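Local coordinates for START domain-containing protein 10 (PDB 6SER) that transfers phosphatidylcholine and phosphatidylethanolamine between membranes, preferring species with a palmitoyl or stearoyl chain at sn-1 and an unsaturated 18-carbon chain at sn-2, at residues Gly193-Pro196 with Lys197-Asn201; Pro245-Leu249 with Ser250-Val254. All coordinates share one frame; numbering follows the deposited sequence.

Interaction 1: residues Gly193-Pro196 with Lys197-Asn201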
ATOM      1  N   GLY A 193     -10.926  -5.870 -14.789  1.00 33.75           N
ATOM      2  CA  GLY A 193     -11.587  -5.124 -15.878  1.00 31.15           C
ATOM      3  C   GLY A 193     -11.154  -5.623 -17.246  1.00 37.67           C
ATOM      4  O   GLY A 193     -11.082  -6.854 -17.431  1.00 38.54           O
ATOM      5  N   SER A 194     -10.878  -4.698 -18.172  1.00 39.29           N
ATOM      6  CA  SER A 194     -10.457  -5.048 -19.508  1.00 45.97           C
ATOM      7  C   SER A 194      -9.043  -4.745 -19.902  1.00 51.08           C
ATOM      8  O   SER A 194      -8.707  -4.848 -21.035  1.00 56.09           O
ATOM      9  CB  SER A 194     -11.340  -4.346 -20.494  1.00 43.83           C
ATOM     10  OG  SER A 194     -10.884  -3.046 -20.676  1.00 49.33           O
ATOM     11  N   LEU A 195      -8.234  -4.315 -18.979  1.00 48.16           N
ATOM     12  CA  LEU A 195      -6.848  -3.952 -19.262  1.00 45.08           C
ATOM     13  C   LEU A 195      -6.006  -5.204 -19.478  1.00 46.86           C
ATOM     14  O   LEU A 195      -6.036  -6.115 -18.644  1.00 47.31           O
ATOM     15  CB  LEU A 195      -6.262  -3.147 -18.113  1.00 49.59           C
ATOM     16  CG  LEU A 195      -6.742  -1.713 -17.966  1.00 54.40           C
ATOM     17  CD1 LEU A 195      -6.367  -1.194 -16.587  1.00 50.40           C
ATOM     18  CD2 LEU A 195      -6.129  -0.852 -19.062  1.00 44.61           C
ATOM     19  N   PRO A 196      -5.247  -5.290 -20.568  1.00 46.59           N
ATOM     20  CA  PRO A 196      -4.264  -6.373 -20.672  1.00 47.66           C
ATOM     21  C   PRO A 196      -3.226  -6.242 -19.563  1.00 41.66           C
ATOM     22  O   PRO A 196      -2.821  -5.136 -19.195  1.00 38.26           O
ATOM     23  CB  PRO A 196      -3.648  -6.170 -22.064  1.00 39.81           C
ATOM     24  CG  PRO A 196      -4.635  -5.338 -22.807  1.00 48.94           C
ATOM     25  CD  PRO A 196      -5.271  -4.449 -21.775  1.00 41.16           C
ATOM     26  N   LYS A 197      -2.815  -7.392 -19.024  1.00 33.32           N
ATOM     27  CA  LYS A 197      -1.855  -7.410 -17.922  1.00 45.18           C
ATOM     28  C   LYS A 197      -0.571  -6.666 -18.281  1.00 53.95           C
ATOM     29  O   LYS A 197      -0.044  -5.901 -17.463  1.00 46.97           O
ATOM     30  CB  LYS A 197      -1.554  -8.856 -17.519  1.00 40.65           C
ATOM     31  CG  LYS A 197      -2.444  -9.416 -16.406  1.00 43.56           C
ATOM     32  CD  LYS A 197      -3.875  -8.890 -16.471  1.00 51.36           C
ATOM     33  CE  LYS A 197      -4.749  -9.436 -15.332  1.00 62.17           C
ATOM     34  NZ  LYS A 197      -6.124  -8.817 -15.281  1.00 44.37           N
ATOM     35  N   TRP A 198      -0.059  -6.859 -19.503  1.00 49.67           N
ATOM     36  CA  TRP A 198       1.183  -6.190 -19.888  1.00 50.65           C
ATOM     37  C   TRP A 198       1.004  -4.681 -19.984  1.00 48.71           C
ATOM     38  O   TRP A 198       1.960  -3.929 -19.765  1.00 45.94           O
ATOM     39  CB  TRP A 198       1.711  -6.752 -21.214  1.00 58.02           C
ATOM     40  CG  TRP A 198       0.758  -6.599 -22.350  1.00 59.89           C
ATOM     41  CD1 TRP A 198      -0.211  -7.483 -22.731  1.00 62.94           C
ATOM     42  CD2 TRP A 198       0.666  -5.490 -23.251  1.00 51.61           C
ATOM     43  NE1 TRP A 198      -0.896  -6.996 -23.815  1.00 63.65           N
ATOM     44  CE2 TRP A 198      -0.378  -5.772 -24.153  1.00 56.90           C
ATOM     45  CE3 TRP A 198       1.365  -4.286 -23.383  1.00 63.13           C
ATOM     46  CZ2 TRP A 198      -0.741  -4.895 -25.173  1.00 67.32           C
ATOM     47  CZ3 TRP A 198       1.002  -3.415 -24.399  1.00 59.79           C
ATOM     48  CH2 TRP A 198      -0.040  -3.726 -25.280  1.00 62.81           C
ATOM     49  N   VAL A 199      -0.204  -4.214 -20.307  1.00 45.84           N
ATOM     50  CA  VAL A 199      -0.464  -2.781 -20.237  1.00 45.30           C
ATOM     51  C   VAL A 199      -0.379  -2.294 -18.797  1.00 50.34           C
ATOM     52  O   VAL A 199       0.082  -1.176 -18.533  1.00 45.66           O
ATOM     53  CB  VAL A 199      -1.836  -2.460 -20.856  1.00 47.71           C
ATOM     54  CG1 VAL A 199      -2.120  -0.964 -20.766  1.00 35.61           C
ATOM     55  CG2 VAL A 199      -1.891  -2.949 -22.293  1.00 49.10           C
ATOM     56  N   VAL A 200      -0.831  -3.114 -17.847  1.00 49.27           N
ATOM     57  CA  VAL A 200      -0.748  -2.754 -16.435  1.00 47.33           C
ATOM     58  C   VAL A 200       0.708  -2.716 -15.984  1.00 44.88           C
ATOM     59  O   VAL A 200       1.148  -1.757 -15.338  1.00 39.29           O
ATOM     60  CB  VAL A 200      -1.570  -3.740 -15.587  1.00 46.27           C
ATOM     61  CG1 VAL A 200      -1.494  -3.361 -14.112  1.00 36.65           C
ATOM     62  CG2 VAL A 200      -3.009  -3.807 -16.089  1.00 42.13           C
ATOM     63  N   ASN A 201       1.471  -3.765 -16.313  1.00 40.16           N
ATOM     64  CA  ASN A 201       2.898  -3.798 -15.995  1.00 49.57           C
ATOM     65  C   ASN A 201       3.608  -2.541 -16.487  1.00 48.55           C
ATOM     66  O   ASN A 201       4.388  -1.932 -15.749  1.00 51.78           O
ATOM     67  CB  ASN A 201       3.547  -5.039 -16.607  1.00 34.37           C
ATOM     68  CG  ASN A 201       3.062  -6.332 -15.979  1.00 49.70           C
ATOM     69  OD1 ASN A 201       2.595  -6.348 -14.836  1.00 46.19           O
ATOM     70  ND2 ASN A 201       3.181  -7.431 -16.723  1.00 41.04           N
TER
HETATM   71  O   HOH W   1      -6.506  -6.229 -15.852  1.00 38.02           O

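Interaction 2: residues Pro245-Leu249 with Ser250-Val254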
ATOM      1  N   PRO A 245     -14.944  -0.164  14.974  1.00 27.42           N
ATOM      2  CA  PRO A 245     -15.454  -1.424  15.515  1.00 32.59           C
ATOM      3  C   PRO A 245     -14.475  -2.554  15.231  1.00 33.69           C
ATOM      4  O   PRO A 245     -13.561  -2.434  14.412  1.00 32.68           O
ATOM      5  CB  PRO A 245     -16.769  -1.622  14.757  1.00 32.92           C
ATOM      6  CG  PRO A 245     -16.481  -1.017  13.407  1.00 29.41           C
ATOM      7  CD  PRO A 245     -15.612   0.195  13.707  1.00 30.35           C
ATOM      8  N   SER A 246     -14.683  -3.671  15.917  1.00 34.80           N
ATOM      9  CA  SER A 246     -13.818  -4.832  15.789  1.00 31.61           C
ATOM     10  C   SER A 246     -14.498  -5.925  14.973  1.00 37.19           C
ATOM     11  O   SER A 246     -15.724  -5.991  14.889  1.00 39.18           O
ATOM     12  CB  SER A 246     -13.430  -5.375  17.163  1.00 30.85           C
ATOM     13  OG  SER A 246     -12.607  -4.446  17.863  1.00 46.59           O
ATOM     14  N   LEU A 247     -13.677  -6.788  14.381  1.00 34.14           N
ATOM     15  CA  LEU A 247     -14.108  -7.873  13.509  1.00 30.60           C
ATOM     16  C   LEU A 247     -13.416  -9.168  13.906  1.00 34.73           C
ATOM     17  O   LEU A 247     -12.237  -9.167  14.290  1.00 34.27           O
ATOM     18  CB  LEU A 247     -13.748  -7.599  12.040  1.00 39.93           C
ATOM     19  CG  LEU A 247     -14.696  -7.004  11.009  1.00 48.57           C
ATOM     20  CD1 LEU A 247     -14.086  -7.196   9.624  1.00 37.30           C
ATOM     21  CD2 LEU A 247     -16.074  -7.629  11.098  1.00 48.31           C
ATOM     22  N   ALA A 248     -14.131 -10.281  13.758  1.00 33.24           N
ATOM     23  CA  ALA A 248     -13.502 -11.595  13.812  1.00 28.80           C
ATOM     24  C   ALA A 248     -12.928 -11.934  12.446  1.00 31.98           C
ATOM     25  O   ALA A 248     -13.499 -11.576  11.412  1.00 30.33           O
ATOM     26  CB  ALA A 248     -14.489 -12.683  14.236  1.00 30.91           C
ATOM     27  N   LEU A 249     -11.794 -12.634  12.458  1.00 31.24           N
ATOM     28  CA  LEU A 249     -11.137 -13.033  11.222  1.00 34.42           C
ATOM     29  C   LEU A 249     -12.056 -13.870  10.339  1.00 39.38           C
ATOM     30  O   LEU A 249     -11.993 -13.772   9.109  1.00 39.23           O
ATOM     31  CB  LEU A 249      -9.858 -13.799  11.563  1.00 38.73           C
ATOM     32  CG  LEU A 249      -8.815 -14.001  10.472  1.00 46.47           C
ATOM     33  CD1 LEU A 249      -8.311 -12.660   9.961  1.00 38.68           C
ATOM     34  CD2 LEU A 249      -7.675 -14.843  11.017  1.00 46.66           C
ATOM     35  N   SER A 250     -12.935 -14.678  10.939  1.00 36.84           N
ATOM     36  CA  SER A 250     -13.783 -15.559  10.146  1.00 47.40           C
ATOM     37  C   SER A 250     -14.954 -14.835   9.492  1.00 46.34           C
ATOM     38  O   SER A 250     -15.651 -15.442   8.673  1.00 55.67           O
ATOM     39  CB  SER A 250     -14.310 -16.707  11.006  1.00 45.14           C
ATOM     40  OG  SER A 250     -15.145 -16.211  12.034  1.00 55.18           O
ATOM     41  N   GLU A 251     -15.194 -13.568   9.827  1.00 32.67           N
ATOM     42  CA  GLU A 251     -16.185 -12.794   9.089  1.00 35.93           C
ATOM     43  C   GLU A 251     -15.667 -12.323   7.732  1.00 38.11           C
ATOM     44  O   GLU A 251     -16.451 -11.791   6.939  1.00 37.47           O
ATOM     45  CB  GLU A 251     -16.637 -11.583   9.912  1.00 36.96           C
ATOM     46  CG  GLU A 251     -17.473 -11.907  11.154  1.00 45.53           C
ATOM     47  CD  GLU A 251     -17.497 -10.746  12.153  1.00 62.08           C
ATOM     48  OE1 GLU A 251     -16.429 -10.418  12.720  1.00 62.04           O
ATOM     49  OE2 GLU A 251     -18.577 -10.149  12.358  1.00 57.63           O
ATOM     50  N   LEU A 252     -14.382 -12.494   7.447  1.00 32.52           N
ATOM     51  CA  LEU A 252     -13.806 -12.112   6.168  1.00 36.23           C
ATOM     52  C   LEU A 252     -13.658 -13.337   5.275  1.00 39.30           C
ATOM     53  O   LEU A 252     -13.593 -14.472   5.751  1.00 38.03           O
ATOM     54  CB  LEU A 252     -12.444 -11.437   6.358  1.00 35.44           C
ATOM     55  CG  LEU A 252     -12.463 -10.137   7.165  1.00 33.65           C
ATOM     56  CD1 LEU A 252     -11.045  -9.672   7.481  1.00 27.22           C
ATOM     57  CD2 LEU A 252     -13.240  -9.061   6.422  1.00 26.41           C
ATOM     58  N   SER A 253     -13.614 -13.094   3.966  1.00 34.25           N
ATOM     59  CA  SER A 253     -13.405 -14.150   2.986  1.00 40.00           C
ATOM     60  C   SER A 253     -12.202 -13.818   2.119  1.00 32.55           C
ATOM     61  O   SER A 253     -11.841 -12.652   1.937  1.00 39.24           O
ATOM     62  CB  SER A 253     -14.639 -14.357   2.089  1.00 31.39           C
ATOM     63  OG  SER A 253     -15.618 -15.115   2.759  1.00 44.44           O
ATOM     64  N   VAL A 254     -11.590 -14.873   1.585  1.00 38.20           N
ATOM     65  CA  VAL A 254     -10.449 -14.737   0.687  1.00 38.05           C
ATOM     66  C   VAL A 254     -10.869 -14.055  -0.604  1.00 41.14           C
ATOM     67  O   VAL A 254     -11.933 -14.346  -1.163  1.00 40.82           O
ATOM     68  CB  VAL A 254      -9.854 -16.124   0.392  1.00 51.94           C
ATOM     69  CG1 VAL A 254      -9.077 -16.108  -0.914  1.00 53.38           C
ATOM     70  CG2 VAL A 254      -8.975 -16.562   1.527  1.00 54.41           C
TER

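Interaction 1: residues Gly193-Pro196 with Lys197-Asn201
Pro-196 meets the first turn of helix 197-227 with both its ring and its carbonyl. Its CG lies 3.7 Å from CG2 of Val-199, and the two side chains run side by side in the same direction. Its CB comes to 3.4 Å from NE1 of Trp-198, reaching the indole obliquely at the pyrrole part. The indole folds back to this place because its CG sits between the backbone N and the carbonyl carbon (chi1 59°). One face of the same indole carries CG2 of Val-199, displaced toward the rim, so this methyl touches both ring systems. On the backbone, N of Val-200 donates to O of Pro-196 at 3.1 Å. This is the first i to i+4 bond of the helix, and Pro-196 is its N-cap residue. A proline there brings no side-chain hydroxyl or carboxylate to cap the turn. The helix is the long C-terminal helix of the START fold, entered here from strand 181-190. Leu-195 packs against the turn, with its CB 3.9 Å from CG2 of Val-200. Its carbonyl is tied to Lys-197 through one water, which donates to O of Leu-195 at 2.8 Å and accepts from NZ of Lys-197 at 2.7 Å. The lysine chain bends at chi2 (35°), turning back along the loop. The same NZ forms a salt bridge with Asp-190, at the end of strand 181-190. Further out, Asn-201 binds the backbone of Thr-64 and His-66, and Leu-195 touches Leu-125.

Interaction 2: residues Pro245-Leu249 with Ser250-Val254
Leu-247 faces the turn that follows it and touches two side chains there. Its CD1 packs against CD2 of Leu-252 at 3.8 Å, the two chains crossing at about a right angle. This is the compact side, and Leu-252 is buried. The other methyl of Leu-247, CD2, lies against the carboxylate of Glu-251. That acid extends beyond CG and reaches back past the turn to the backbone of Ala-248. Its OE1 accepts from N of Ala-248 at 2.5 Å, which is doubtfully short, so the exact placement of the carboxylate is uncertain. Two backbone bonds close the short 3-10 turn. N of Glu-251 donates to O of Ala-248 at 3.1 Å, and N of Leu-252 to O of Leu-249 at 3.2 Å. The outer side is looser: Ala-248, Ser-250 and Glu-251 are exposed, and CB of Ala-248 lies 4.2 Å from OG of Ser-250. Leu-247 bonds through its backbone to Arg-107 and touches Ala-106, both in strand 99-109. Leu-252 rests on Leu-108 of that strand and on Val-150 of strand 142-151. Ser-253 then pairs with Lys-151, where the short, weakly bonded strand at about 253-254 runs antiparallel to strand 142-151.

How the interactions relate
Interaction 1 comes first along the chain and interaction 2 follows. Their centres are 31 Å apart and their nearest atoms about 16 Å, so they do not touch. Interaction 1 starts helix 197-227, just after strand 181-190. Interaction 2 lies in the tail beyond that helix and leads into strand 253-254. The curved sheet connects them too: strand 181-190 pairs with 161-175, 161-175 with 142-151, and 142-151 with 253-254. Interaction 1 joins sheet to helix; interaction 2 brings the tail back onto the sheet. In START domains the curved sheet and the C-terminal helix enclose the lipid-binding cavity, so interaction 1 probably lies where the helix begins to close it.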